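Arylalkylamine N-Acetyltransferase like 5b (Aedes aegypti, PDB 4FD4) probably catalyses transfer of an acyl group from acetyl-CoA or long-chain acyl-CoA to arylalkylamines such as serotonin and dopamine. Local coordinates at residues I7-A12 with G144-Q149; I27-E32 with R50-F55; A64-A69 with P136-H141; G74-G79 with Q149-L154. All blocks are in the same frame, centred on the assembly; numbering follows the deposited sequence.

Contact 1: residues I7-A12 with G144-Q149; sequences IVLRVA and GQRLLQ
Leu-9 and Arg-146 reach each other with matching first torsions: in both, CG lies anti to the carbonyl carbon and beside the backbone N (chi1 -74° in each). Arg-146 then bends at its third torsion (chi3 70°), which turns the guanidinium toward the carbonyl of Ile-7 at the start of strand 7-11. Its NH2 donates to Ile-7 O at 3.1 Å in a bent bond. The nitrogen approaches from above the carbonyl plane, off the lone pairs, and the oxygen lies moderately out of the guanidinium plane.

Leu-9 carries both halves of the contact by dividing its branches. CD2 lies over one face of the guanidinium, 3.7 Å from Arg-146 NH2, so the flat cation has a hydrocarbon lid while its edge serves the carbonyl. CD1 turns the other way and meets Leu-147 CD2 at 3.5 Å, closer than carbon atoms usually pack, with the two leucines crossing at about a right angle. The squeeze goes with an unusual second torsion of Leu-9 (chi2 -98°).

The axes of 7-11 and 144-149 approach to 9.5 Å and run roughly parallel, and Phe-150 adds to the apolar cover on Leu-9 one turn further along helix 143-158. Leucines suit this inner seam, whereas arginine suits the margin, where a long aliphatic arm can span the gap and end in donors. Arg-146 NH1 also makes a weak hydrogen bond to His-141 O. Polar and apolar parts thus share the work: branched methyls fill the interface, and the charged end ties the backbone of an outermost strand of the sheet to the helix over it.

Contact 2: residues I27-E32 with R50-F55; sequences IYYPEE and RFSLSF
Tyr-29 and Ser-52 touch although their CA atoms stand 10.9 Å apart, the first just past the end of helix 17-28, where Tyr-28 O accepts from both Glu-31 N and Glu-32 N, the second on helix 46-53.

A tyrosine is long enough to span such a gap with one rigid group. With CG anti to the carbonyl carbon (chi1 -73°), the ring of Tyr-29 extends across to the neighbouring helix, and its OH comes to 3.2 Å from Ser-52 OG. The serine hydroxyl approaches the phenol obliquely, neither over the face of the ring nor at its edge, and also makes a weak hydrogen bond to Asp-48 O, one helical turn back. The firmer partner of Tyr-29 OH is the carboxylate of Asp-48, at OD2, so the phenol sits between an acid and an alcohol of the same helix.

The ring itself is also held. Tyr-28 CD2 rests over the centre of one face, 3.7 Å above the plane, and His-44 stacks with the ring. Tyr-28 in turn has Glu-32 CB over a face of its own ring, while the carboxylate of Glu-32 caps the following helix at Ile-34 N.

Tyr-28 OH binds glycerol, probably from the crystallisation liquor, which may mark a pocket here; in GNAT enzymes the first helices commonly border the acceptor site. Both touching residues are buried, and the phenol is satisfied there by Asp-48 OD2, with the serine hydroxyl close by. The short, small serine leaves room for the phenol, and the aspartate probably polarises it.

Contact 3: residues A64-A69 with P136-H141; sequences AEDSAA and PTYRGH
Tyr-138 OH donates a hydrogen bond to Asp-66 OD2 at 3.2 Å, and this pair makes essentially the whole contact. The carboxylate oxygen lies at the edge of the phenol ring, near its plane, only 3.6 Å from CE2, and it accepts through its anti lone pair, the one directed away from OD1. Carboxylate and ring planes stand 88° apart, so the two flat groups meet crosswise.

One shell out comes the turn that follows strand 61-66. The acid's CG lies anti to the backbone N (chi1 -180°), and OD1 weakly accepts from Ala-69 N at 3.0 Å, in a turn closed by the backbone bond from Ala-69 N to Asp-66 O at 2.8 Å. One oxygen therefore faces the turn and the other the tyrosine. The phenol ring is steadied by Lys-71 and Ile-73 of the returning strand and by Leu-143 at the start of helix 143-158.

Tyrosine suits this place because its ring can lie on apolar neighbours while its hydroxyl reaches a surface acid. The end of 136-141 forms the first part of the loop that, as in other GNAT enzymes, probably holds the CoA pyrophosphate. A phenol donor meeting a carboxylate that is probably charged suggests a modest, directional tether between hairpin and loop.

Contact 4: residues G74-G79 with Q149-L154; sequences GVSIAG and QFQMDL
Gln-151 offers its flat amide to strand 71-81, with the methyl of Ala-78 lying over one face and Ser-76 OG near the amide plane at the NE2 end. CB of Ala-78 is 3.6 Å from NE2 and 3.9 Å from CD, a close fit that a small methyl allows. NE2 donates to Ser-76 OG at 3.2 Å in a fairly straight bond (154°), and it also lies 3.1 Å from Ser-76 O. Its other bond goes to Thr-60 O, while OE1 accepts from Tyr-127 OH, so a buried amide has partners at both of its ends.

The shape of the chain makes this possible. A bend at the second torsion (chi2 -76°) folds the glutamine over, bringing CG to 3.4 Å from Ser-76 OG and pointing NE2 at the strand. Ser-76 OG has Ile-131 O as its strongest partner. The serine thus relays from the glutamine to the neighbouring strand 126-134, and the bonds together settle which end of the amide is nitrogen.

Small Ser-76 and Ala-78 leave room for the glutamine amide between helix and strand, where the axes of 74-79 and 149-154 are 9.8 Å apart. Phe-150 and Leu-154 of the same helix pack on strand 7-11, while Ile-77 points to the other side of the sheet. The crossing is shallow, the helix running at 33° to the strand. This is the central helix of the GNAT fold: it packs on one face of the mixed sheet, roughly along the strands, within the beta-alpha-beta unit of strands 126-134 and 162-167.

Overall arrangement
Contacts 1 and 4 are successive turns of helix 143-158 on the same face of the sheet, their centres 7 Å apart and sharing Gln-149; Val-11 packing on Leu-154 joins them further. Contact 3 lies 11 Å from contact 1, centre to centre, and is joined to it by strand pairing between Val-8 and Glu-65 and by the Arg-10 to Glu-65 salt bridge. Contact 2 belongs to the other face, where Phe-55 CD1 packs 3.4 Å from Ile-77 CG2 of contact 4. The sheet thus separates the glycerol-binding side near contact 2 from helix 143-158, whose preceding loop, at contact 3, probably receives the CoA pyrophosphate as in other GNAT enzymes.

Contact 1: residues I7-A12 with G144-Q149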
loop_
_atom_site.group_PDB
_atom_site.type_symbol
_atom_site.label_atom_id
_atom_site.label_comp_id
_atom_site.label_asym_id
_atom_site.label_seq_id
_atom_site.Cartn_x
_atom_site.Cartn_y
_atom_site.Cartn_z
ATOM N N ILE A 7 4.174 13.629 18.424
ATOM C CA ILE A 7 3.501 12.602 17.630
ATOM C C ILE A 7 4.035 11.206 17.959
ATOM O O ILE A 7 5.249 11.001 17.986
ATOM C CB ILE A 7 3.639 12.895 16.120
ATOM C CG1 ILE A 7 2.847 14.153 15.755
ATOM C CG2 ILE A 7 3.158 11.712 15.285
ATOM C CD1 ILE A 7 1.401 14.128 16.224
ATOM N N VAL A 8 3.133 10.261 18.227
ATOM C CA VAL A 8 3.524 8.898 18.606
ATOM C C VAL A 8 3.390 7.936 17.425
ATOM O O VAL A 8 2.356 7.914 16.772
ATOM C CB VAL A 8 2.621 8.361 19.720
ATOM C CG1 VAL A 8 2.971 6.901 20.042
ATOM C CG2 VAL A 8 2.711 9.232 20.969
ATOM N N LEU A 9 4.415 7.136 17.153
ATOM C CA LEU A 9 4.263 6.065 16.168
ATOM C C LEU A 9 4.147 4.741 16.900
ATOM O O LEU A 9 4.932 4.474 17.811
ATOM C CB LEU A 9 5.469 5.995 15.235
ATOM C CG LEU A 9 5.684 7.046 14.145
ATOM C CD1 LEU A 9 5.187 6.552 12.815
ATOM C CD2 LEU A 9 5.087 8.404 14.502
ATOM N N ARG A 10 3.189 3.905 16.502
ATOM C CA ARG A 10 3.077 2.585 17.116
ATOM C C ARG A 10 2.217 1.655 16.279
ATOM O O ARG A 10 1.557 2.086 15.348
ATOM C CB ARG A 10 2.471 2.698 18.508
ATOM C CG ARG A 10 1.073 3.325 18.480
ATOM C CD ARG A 10 0.543 3.522 19.865
ATOM N NE ARG A 10 -0.774 4.168 19.867
ATOM C CZ ARG A 10 -1.920 3.542 19.623
ATOM N NH1 ARG A 10 -1.941 2.238 19.334
ATOM N NH2 ARG A 10 -3.051 4.232 19.655
ATOM N N VAL A 11 2.208 0.377 16.631
ATOM C CA VAL A 11 1.366 -0.588 15.940
ATOM C C VAL A 11 -0.084 -0.444 16.433
ATOM O O VAL A 11 -0.325 -0.228 17.629
ATOM C CB VAL A 11 1.933 -2.028 16.134
ATOM C CG1 VAL A 11 0.905 -3.084 15.767
ATOM C CG2 VAL A 11 3.219 -2.210 15.294
ATOM N N ALA A 12 -1.043 -0.516 15.512
ATOM C CA ALA A 12 -2.458 -0.425 15.885
ATOM C C ALA A 12 -2.913 -1.720 16.564
ATOM O O ALA A 12 -2.526 -2.805 16.141
ATOM C CB ALA A 12 -3.309 -0.141 14.661
ATOM N N GLY A 144 5.890 10.904 6.969
ATOM C CA GLY A 144 6.003 9.863 5.964
ATOM C C GLY A 144 7.260 9.059 6.194
ATOM O O GLY A 144 7.238 7.813 6.196
ATOM N N GLN A 145 8.368 9.766 6.407
ATOM C CA GLN A 145 9.643 9.080 6.584
ATOM C C GLN A 145 9.629 8.260 7.866
ATOM O O GLN A 145 10.169 7.158 7.898
ATOM C CB GLN A 145 10.826 10.058 6.569
ATOM C CG GLN A 145 12.184 9.378 6.785
ATOM C CD GLN A 145 13.359 10.357 6.814
ATOM O OE1 GLN A 145 13.196 11.553 6.555
ATOM N NE2 GLN A 145 14.552 9.843 7.124
ATOM N N ARG A 146 9.005 8.782 8.921
ATOM C CA ARG A 146 8.939 8.042 10.190
ATOM C C ARG A 146 8.053 6.802 10.107
ATOM O O ARG A 146 8.373 5.767 10.707
ATOM C CB ARG A 146 8.508 8.951 11.338
ATOM C CG ARG A 146 9.602 9.919 11.783
ATOM C CD ARG A 146 9.024 11.004 12.664
ATOM N NE ARG A 146 8.613 10.510 13.971
ATOM C CZ ARG A 146 7.912 11.225 14.848
ATOM N NH1 ARG A 146 7.552 12.472 14.551
ATOM N NH2 ARG A 146 7.575 10.698 16.015
ATOM N N LEU A 147 6.955 6.894 9.359
ATOM C CA LEU A 147 6.100 5.717 9.117
ATOM C C LEU A 147 6.841 4.638 8.343
ATOM O O LEU A 147 6.846 3.467 8.744
ATOM C CB LEU A 147 4.833 6.101 8.356
ATOM C CG LEU A 147 3.706 6.705 9.178
ATOM C CD1 LEU A 147 2.602 7.233 8.256
ATOM C CD2 LEU A 147 3.160 5.652 10.153
ATOM N N LEU A 148 7.465 5.023 7.230
ATOM C CA LEU A 148 8.183 4.051 6.409
ATOM C C LEU A 148 9.353 3.466 7.179
ATOM O O LEU A 148 9.623 2.271 7.110
ATOM C CB LEU A 148 8.691 4.708 5.117
ATOM C CG LEU A 148 8.762 3.933 3.793
ATOM C CD1 LEU A 148 10.013 4.316 3.002
ATOM C CD2 LEU A 148 8.650 2.417 3.937
ATOM N N GLN A 149 10.071 4.308 7.907
ATOM C CA GLN A 149 11.205 3.815 8.685
ATOM C C GLN A 149 10.716 2.864 9.760
ATOM O O GLN A 149 11.378 1.881 10.071
ATOM C CB GLN A 149 11.976 4.949 9.352
ATOM C CG GLN A 149 13.181 4.425 10.136
ATOM C CD GLN A 149 14.252 3.914 9.197
ATOM O OE1 GLN A 149 14.724 4.654 8.339
ATOM N NE2 GLN A 149 14.603 2.637 9.317
#

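Contact 2: residues I27-E32 with R50-F55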
loop_
_atom_site.group_PDB
_atom_site.type_symbol
_atom_site.label_atom_id
_atom_site.label_comp_id
_atom_site.label_asym_id
_atom_site.label_seq_id
_atom_site.Cartn_x
_atom_site.Cartn_y
_atom_site.Cartn_z
ATOM N N ILE A 27 -7.931 10.148 4.884
ATOM C CA ILE A 27 -6.731 10.636 4.214
ATOM C C ILE A 27 -6.191 9.700 3.144
ATOM O O ILE A 27 -5.393 10.110 2.301
ATOM C CB ILE A 27 -5.598 10.934 5.217
ATOM C CG1 ILE A 27 -5.097 9.646 5.869
ATOM C CG2 ILE A 27 -6.062 11.937 6.285
ATOM C CD1 ILE A 27 -3.782 9.826 6.622
ATOM N N TYR A 28 -6.615 8.441 3.153
ATOM C CA TYR A 28 -6.044 7.499 2.187
ATOM C C TYR A 28 -6.876 7.346 0.908
ATOM O O TYR A 28 -6.450 7.760 -0.173
ATOM C CB TYR A 28 -5.787 6.125 2.828
ATOM C CG TYR A 28 -5.331 5.099 1.808
ATOM C CD1 TYR A 28 -4.110 5.232 1.152
ATOM C CD2 TYR A 28 -6.115 3.998 1.509
ATOM C CE1 TYR A 28 -3.694 4.297 0.204
ATOM C CE2 TYR A 28 -5.710 3.056 0.576
ATOM C CZ TYR A 28 -4.503 3.212 -0.076
ATOM O OH TYR A 28 -4.111 2.264 -1.005
ATOM N N TYR A 29 -8.055 6.745 1.039
ATOM C CA TYR A 29 -8.902 6.464 -0.124
ATOM C C TYR A 29 -9.230 7.681 -1.003
ATOM O O TYR A 29 -9.167 7.596 -2.229
ATOM C CB TYR A 29 -10.177 5.733 0.307
ATOM C CG TYR A 29 -9.928 4.284 0.687
ATOM C CD1 TYR A 29 -9.441 3.376 -0.247
ATOM C CD2 TYR A 29 -10.189 3.824 1.971
ATOM C CE1 TYR A 29 -9.205 2.043 0.098
ATOM C CE2 TYR A 29 -9.964 2.496 2.320
ATOM C CZ TYR A 29 -9.472 1.614 1.375
ATOM O OH TYR A 29 -9.251 0.290 1.716
ATOM N N PRO A 30 -9.560 8.830 -0.382
ATOM C CA PRO A 30 -9.931 9.993 -1.203
ATOM C C PRO A 30 -8.808 10.479 -2.104
ATOM O O PRO A 30 -9.042 11.236 -3.038
ATOM C CB PRO A 30 -10.261 11.065 -0.154
ATOM C CG PRO A 30 -10.683 10.291 1.052
ATOM C CD PRO A 30 -9.787 9.073 1.056
ATOM N N GLU A 31 -7.607 10.041 -1.826
ATOM C CA GLU A 31 -6.496 10.498 -2.576
ATOM C C GLU A 31 -5.721 9.477 -3.353
ATOM O O GLU A 31 -4.994 9.845 -4.252
ATOM C CB GLU A 31 -5.525 11.206 -1.660
ATOM C CG GLU A 31 -6.092 12.436 -1.033
ATOM C CD GLU A 31 -6.346 13.503 -2.052
ATOM O OE1 GLU A 31 -7.407 14.138 -1.992
ATOM O OE2 GLU A 31 -5.482 13.693 -2.928
ATOM N N GLU A 32 -5.840 8.225 -2.988
ATOM C CA GLU A 32 -5.056 7.145 -3.611
ATOM C C GLU A 32 -5.268 7.084 -5.122
ATOM O O GLU A 32 -6.394 6.947 -5.595
ATOM C CB GLU A 32 -5.366 5.786 -2.963
ATOM C CG GLU A 32 -4.870 4.557 -3.742
ATOM C CD GLU A 32 -3.399 4.625 -4.117
ATOM O OE1 GLU A 32 -2.585 5.143 -3.313
ATOM O OE2 GLU A 32 -3.062 4.155 -5.229
ATOM N N ARG A 50 -12.091 -4.179 3.654
ATOM C CA ARG A 50 -11.863 -5.417 4.380
ATOM C C ARG A 50 -10.441 -5.923 4.186
ATOM O O ARG A 50 -9.810 -6.415 5.137
ATOM C CB ARG A 50 -12.854 -6.501 3.950
ATOM C CG ARG A 50 -12.746 -7.776 4.773
ATOM C CD ARG A 50 -13.867 -8.760 4.465
ATOM N NE ARG A 50 -13.874 -9.130 3.055
ATOM C CZ ARG A 50 -14.783 -8.715 2.178
ATOM N NH1 ARG A 50 -15.777 -7.923 2.574
ATOM N NH2 ARG A 50 -14.701 -9.096 0.907
ATOM N N PHE A 51 -9.947 -5.829 2.955
ATOM C CA PHE A 51 -8.566 -6.227 2.695
ATOM C C PHE A 51 -7.613 -5.416 3.574
ATOM O O PHE A 51 -6.782 -5.977 4.287
ATOM C CB PHE A 51 -8.200 -6.015 1.230
ATOM C CG PHE A 51 -6.737 -6.302 0.917
ATOM C CD1 PHE A 51 -5.835 -5.266 0.723
ATOM C CD2 PHE A 51 -6.278 -7.609 0.819
ATOM C CE1 PHE A 51 -4.489 -5.525 0.439
ATOM C CE2 PHE A 51 -4.937 -7.881 0.529
ATOM C CZ PHE A 51 -4.044 -6.840 0.341
ATOM N N SER A 52 -7.733 -4.094 3.520
ATOM C CA SER A 52 -6.815 -3.258 4.280
ATOM C C SER A 52 -6.879 -3.505 5.791
ATOM O O SER A 52 -5.849 -3.564 6.461
ATOM C CB SER A 52 -7.040 -1.783 3.952
ATOM O OG SER A 52 -6.848 -1.567 2.567
ATOM N N LEU A 53 -8.082 -3.671 6.333
ATOM C CA LEU A 53 -8.223 -3.851 7.766
ATOM C C LEU A 53 -7.818 -5.253 8.223
ATOM O O LEU A 53 -7.510 -5.450 9.394
ATOM C CB LEU A 53 -9.653 -3.557 8.216
ATOM C CG LEU A 53 -10.146 -2.112 8.107
ATOM C CD1 LEU A 53 -11.611 -2.056 8.549
ATOM C CD2 LEU A 53 -9.310 -1.155 8.950
ATOM N N SER A 54 -7.828 -6.226 7.313
ATOM C CA SER A 54 -7.428 -7.574 7.701
ATOM C C SER A 54 -6.012 -7.566 8.302
ATOM O O SER A 54 -5.632 -8.501 8.991
ATOM C CB SER A 54 -7.496 -8.547 6.519
ATOM O OG SER A 54 -6.520 -8.217 5.545
ATOM N N PHE A 55 -5.236 -6.506 8.070
ATOM C CA PHE A 55 -3.864 -6.483 8.588
ATOM C C PHE A 55 -3.722 -6.039 10.047
ATOM O O PHE A 55 -2.692 -6.306 10.679
ATOM C CB PHE A 55 -2.932 -5.675 7.672
ATOM C CG PHE A 55 -2.799 -6.261 6.307
ATOM C CD1 PHE A 55 -3.552 -5.763 5.250
ATOM C CD2 PHE A 55 -1.957 -7.351 6.082
ATOM C CE1 PHE A 55 -3.449 -6.320 3.979
ATOM C CE2 PHE A 55 -1.852 -7.922 4.820
ATOM C CZ PHE A 55 -2.594 -7.403 3.761
#

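Contact 3: residues A64-A69 with P136-H141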
loop_
_atom_site.group_PDB
_atom_site.type_symbol
_atom_site.label_atom_id
_atom_site.label_comp_id
_atom_site.label_asym_id
_atom_site.label_seq_id
_atom_site.Cartn_x
_atom_site.Cartn_y
_atom_site.Cartn_z
ATOM N N ALA A 64 0.384 6.798 13.142
ATOM C CA ALA A 64 0.965 8.004 13.718
ATOM C C ALA A 64 -0.210 8.719 14.372
ATOM O O ALA A 64 -1.240 9.002 13.722
ATOM C CB ALA A 64 1.588 8.870 12.637
ATOM N N GLU A 65 -0.044 8.993 15.664
ATOM C CA GLU A 65 -1.112 9.468 16.530
ATOM C C GLU A 65 -0.726 10.808 17.160
ATOM O O GLU A 65 0.410 11.000 17.594
ATOM C CB GLU A 65 -1.329 8.426 17.633
ATOM C CG GLU A 65 -2.389 8.733 18.674
ATOM C CD GLU A 65 -2.495 7.623 19.727
ATOM O OE1 GLU A 65 -3.622 7.331 20.188
ATOM O OE2 GLU A 65 -1.449 7.037 20.089
ATOM N N ASP A 66 -1.677 11.732 17.196
ATOM C CA ASP A 66 -1.520 12.996 17.914
ATOM C C ASP A 66 -2.097 12.774 19.310
ATOM O O ASP A 66 -3.286 12.998 19.539
ATOM C CB ASP A 66 -2.280 14.105 17.177
ATOM C CG ASP A 66 -2.166 15.471 17.860
ATOM O OD1 ASP A 66 -1.966 15.525 19.092
ATOM O OD2 ASP A 66 -2.304 16.493 17.159
ATOM N N SER A 67 -1.262 12.307 20.234
ATOM C CA SER A 67 -1.738 11.915 21.561
ATOM C C SER A 67 -2.449 13.054 22.291
ATOM O O SER A 67 -3.379 12.818 23.063
ATOM C CB SER A 67 -0.591 11.370 22.414
ATOM O OG SER A 67 0.380 12.369 22.666
ATOM N N ALA A 68 -2.010 14.285 22.043
ATOM C CA ALA A 68 -2.635 15.460 22.640
ATOM C C ALA A 68 -4.064 15.672 22.131
ATOM O O ALA A 68 -4.893 16.269 22.815
ATOM C CB ALA A 68 -1.789 16.696 22.385
ATOM N N ALA A 69 -4.345 15.190 20.923
ATOM C CA ALA A 69 -5.682 15.299 20.351
ATOM C C ALA A 69 -6.394 13.949 20.322
ATOM O O ALA A 69 -7.541 13.857 19.875
ATOM C CB ALA A 69 -5.617 15.899 18.959
ATOM N N PRO A 136 -2.028 15.567 5.173
ATOM C CA PRO A 136 -1.152 16.591 4.583
ATOM C C PRO A 136 -1.055 17.897 5.377
ATOM O O PRO A 136 -0.153 18.700 5.085
ATOM C CB PRO A 136 -1.773 16.844 3.199
ATOM C CG PRO A 136 -3.183 16.417 3.317
ATOM C CD PRO A 136 -3.211 15.297 4.331
ATOM N N THR A 137 -1.940 18.096 6.356
ATOM C CA THR A 137 -1.871 19.280 7.214
ATOM C C THR A 137 -0.873 19.129 8.358
ATOM O O THR A 137 -0.616 20.088 9.096
ATOM C CB THR A 137 -3.251 19.674 7.803
ATOM O OG1 THR A 137 -3.640 18.721 8.803
ATOM C CG2 THR A 137 -4.311 19.754 6.689
ATOM N N TYR A 138 -0.325 17.929 8.526
ATOM C CA TYR A 138 0.725 17.733 9.518
ATOM C C TYR A 138 2.081 17.722 8.825
ATOM O O TYR A 138 2.743 16.691 8.749
ATOM C CB TYR A 138 0.498 16.451 10.335
ATOM C CG TYR A 138 -0.587 16.587 11.387
ATOM C CD1 TYR A 138 -1.925 16.557 11.035
ATOM C CD2 TYR A 138 -0.269 16.776 12.728
ATOM C CE1 TYR A 138 -2.926 16.698 11.988
ATOM C CE2 TYR A 138 -1.268 16.913 13.692
ATOM C CZ TYR A 138 -2.593 16.874 13.312
ATOM O OH TYR A 138 -3.599 17.007 14.249
ATOM N N ARG A 139 2.482 18.890 8.332
ATOM C CA ARG A 139 3.747 19.039 7.623
ATOM C C ARG A 139 4.859 19.387 8.587
ATOM O O ARG A 139 4.604 19.900 9.681
ATOM C CB ARG A 139 3.654 20.161 6.589
ATOM C CG ARG A 139 2.699 19.887 5.450
ATOM C CD ARG A 139 2.879 20.933 4.357
ATOM N NE ARG A 139 2.281 22.233 4.676
ATOM C CZ ARG A 139 0.973 22.468 4.622
ATOM N NH1 ARG A 139 0.490 23.675 4.886
ATOM N NH2 ARG A 139 0.143 21.482 4.290
ATOM N N GLY A 140 6.099 19.135 8.173
ATOM C CA GLY A 140 7.241 19.547 8.967
ATOM C C GLY A 140 7.613 18.609 10.105
ATOM O O GLY A 140 8.411 18.978 10.965
ATOM N N HIS A 141 7.067 17.395 10.108
ATOM C CA HIS A 141 7.340 16.455 11.198
ATOM C C HIS A 141 7.902 15.115 10.749
ATOM O O HIS A 141 7.882 14.154 11.518
ATOM C CB HIS A 141 6.077 16.206 12.029
ATOM C CG HIS A 141 5.621 17.402 12.801
ATOM N ND1 HIS A 141 4.291 17.750 12.913
ATOM C CD2 HIS A 141 6.318 18.331 13.497
ATOM C CE1 HIS A 141 4.189 18.844 13.650
ATOM N NE2 HIS A 141 5.405 19.219 14.012
#

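Contact 4: residues G74-G79 with Q149-L154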
loop_
_atom_site.group_PDB
_atom_site.type_symbol
_atom_site.label_atom_id
_atom_site.label_comp_id
_atom_site.label_asym_id
_atom_site.label_seq_id
_atom_site.Cartn_x
_atom_site.Cartn_y
_atom_site.Cartn_z
ATOM N N GLY A 74 -1.671 9.527 10.703
ATOM C CA GLY A 74 -0.981 8.827 9.633
ATOM C C GLY A 74 -1.185 7.332 9.785
ATOM O O GLY A 74 -1.489 6.860 10.884
ATOM N N VAL A 75 -1.016 6.587 8.702
ATOM C CA VAL A 75 -1.176 5.127 8.793
ATOM C C VAL A 75 -0.369 4.452 7.697
ATOM O O VAL A 75 -0.192 5.007 6.609
ATOM C CB VAL A 75 -2.665 4.719 8.713
ATOM C CG1 VAL A 75 -3.276 5.230 7.399
ATOM C CG2 VAL A 75 -2.862 3.149 8.849
ATOM N N SER A 76 0.163 3.271 8.001
ATOM C CA SER A 76 0.861 2.463 7.013
ATOM C C SER A 76 0.459 1.012 7.215
ATOM O O SER A 76 0.487 0.498 8.331
ATOM C CB SER A 76 2.374 2.597 7.129
ATOM O OG SER A 76 3.005 1.744 6.172
ATOM N N ILE A 77 0.100 0.356 6.129
ATOM C CA ILE A 77 -0.338 -1.028 6.220
ATOM C C ILE A 77 0.558 -1.887 5.348
ATOM O O ILE A 77 0.795 -1.583 4.169
ATOM C CB ILE A 77 -1.816 -1.173 5.845
ATOM C CG1 ILE A 77 -2.653 -0.292 6.785
ATOM C CG2 ILE A 77 -2.254 -2.640 5.917
ATOM C CD1 ILE A 77 -4.130 -0.494 6.678
ATOM N N ALA A 78 1.088 -2.942 5.953
ATOM C CA ALA A 78 2.026 -3.829 5.264
ATOM C C ALA A 78 1.677 -5.278 5.604
ATOM O O ALA A 78 0.968 -5.543 6.574
ATOM C CB ALA A 78 3.436 -3.519 5.691
ATOM N N GLY A 79 2.196 -6.214 4.823
ATOM C CA GLY A 79 1.965 -7.630 5.081
ATOM C C GLY A 79 2.984 -8.430 4.294
ATOM O O GLY A 79 3.664 -7.876 3.430
ATOM N N GLN A 149 10.071 4.308 7.907
ATOM C CA GLN A 149 11.205 3.815 8.685
ATOM C C GLN A 149 10.716 2.864 9.760
ATOM O O GLN A 149 11.378 1.881 10.071
ATOM C CB GLN A 149 11.976 4.949 9.352
ATOM C CG GLN A 149 13.181 4.425 10.136
ATOM C CD GLN A 149 14.252 3.914 9.197
ATOM O OE1 GLN A 149 14.724 4.654 8.339
ATOM N NE2 GLN A 149 14.603 2.637 9.317
ATOM N N PHE A 150 9.571 3.178 10.352
ATOM C CA PHE A 150 9.021 2.319 11.389
ATOM C C PHE A 150 8.723 0.957 10.755
ATOM O O PHE A 150 9.058 -0.082 11.330
ATOM C CB PHE A 150 7.788 2.965 12.051
ATOM C CG PHE A 150 7.269 2.221 13.271
ATOM C CD1 PHE A 150 7.294 2.812 14.534
ATOM C CD2 PHE A 150 6.741 0.931 13.151
ATOM C CE1 PHE A 150 6.815 2.130 15.671
ATOM C CE2 PHE A 150 6.252 0.244 14.281
ATOM C CZ PHE A 150 6.285 0.844 15.533
ATOM N N GLN A 151 8.136 0.954 9.558
ATOM C CA GLN A 151 7.827 -0.322 8.889
ATOM C C GLN A 151 9.111 -1.103 8.564
ATOM O O GLN A 151 9.160 -2.329 8.695
ATOM C CB GLN A 151 6.973 -0.094 7.634
ATOM C CG GLN A 151 5.503 0.283 7.913
ATOM C CD GLN A 151 4.639 -0.907 8.339
ATOM O OE1 GLN A 151 5.145 -1.899 8.868
ATOM N NE2 GLN A 151 3.325 -0.807 8.101
ATOM N N MET A 152 10.152 -0.397 8.137
ATOM C CA MET A 152 11.444 -1.050 7.901
ATOM C C MET A 152 12.009 -1.693 9.174
ATOM O O MET A 152 12.416 -2.850 9.168
ATOM C CB MET A 152 12.460 -0.056 7.339
ATOM C CG MET A 152 12.251 0.315 5.881
ATOM S SD MET A 152 13.280 1.730 5.392
ATOM C CE MET A 152 13.115 1.650 3.605
ATOM N N ASP A 153 12.034 -0.926 10.258
ATOM C CA ASP A 153 12.574 -1.393 11.534
ATOM C C ASP A 153 11.807 -2.595 12.054
ATOM O O ASP A 153 12.386 -3.570 12.543
ATOM C CB ASP A 153 12.520 -0.259 12.571
ATOM C CG ASP A 153 13.435 0.897 12.213
ATOM O OD1 ASP A 153 14.320 0.700 11.354
ATOM O OD2 ASP A 153 13.270 1.998 12.784
ATOM N N LEU A 154 10.485 -2.513 11.938
ATOM C CA LEU A 154 9.595 -3.547 12.427
ATOM C C LEU A 154 9.763 -4.833 11.626
ATOM O O LEU A 154 9.910 -5.924 12.196
ATOM C CB LEU A 154 8.141 -3.055 12.336
ATOM C CG LEU A 154 7.084 -4.017 12.871
ATOM C CD1 LEU A 154 7.281 -4.240 14.377
ATOM C CD2 LEU A 154 5.685 -3.467 12.601
#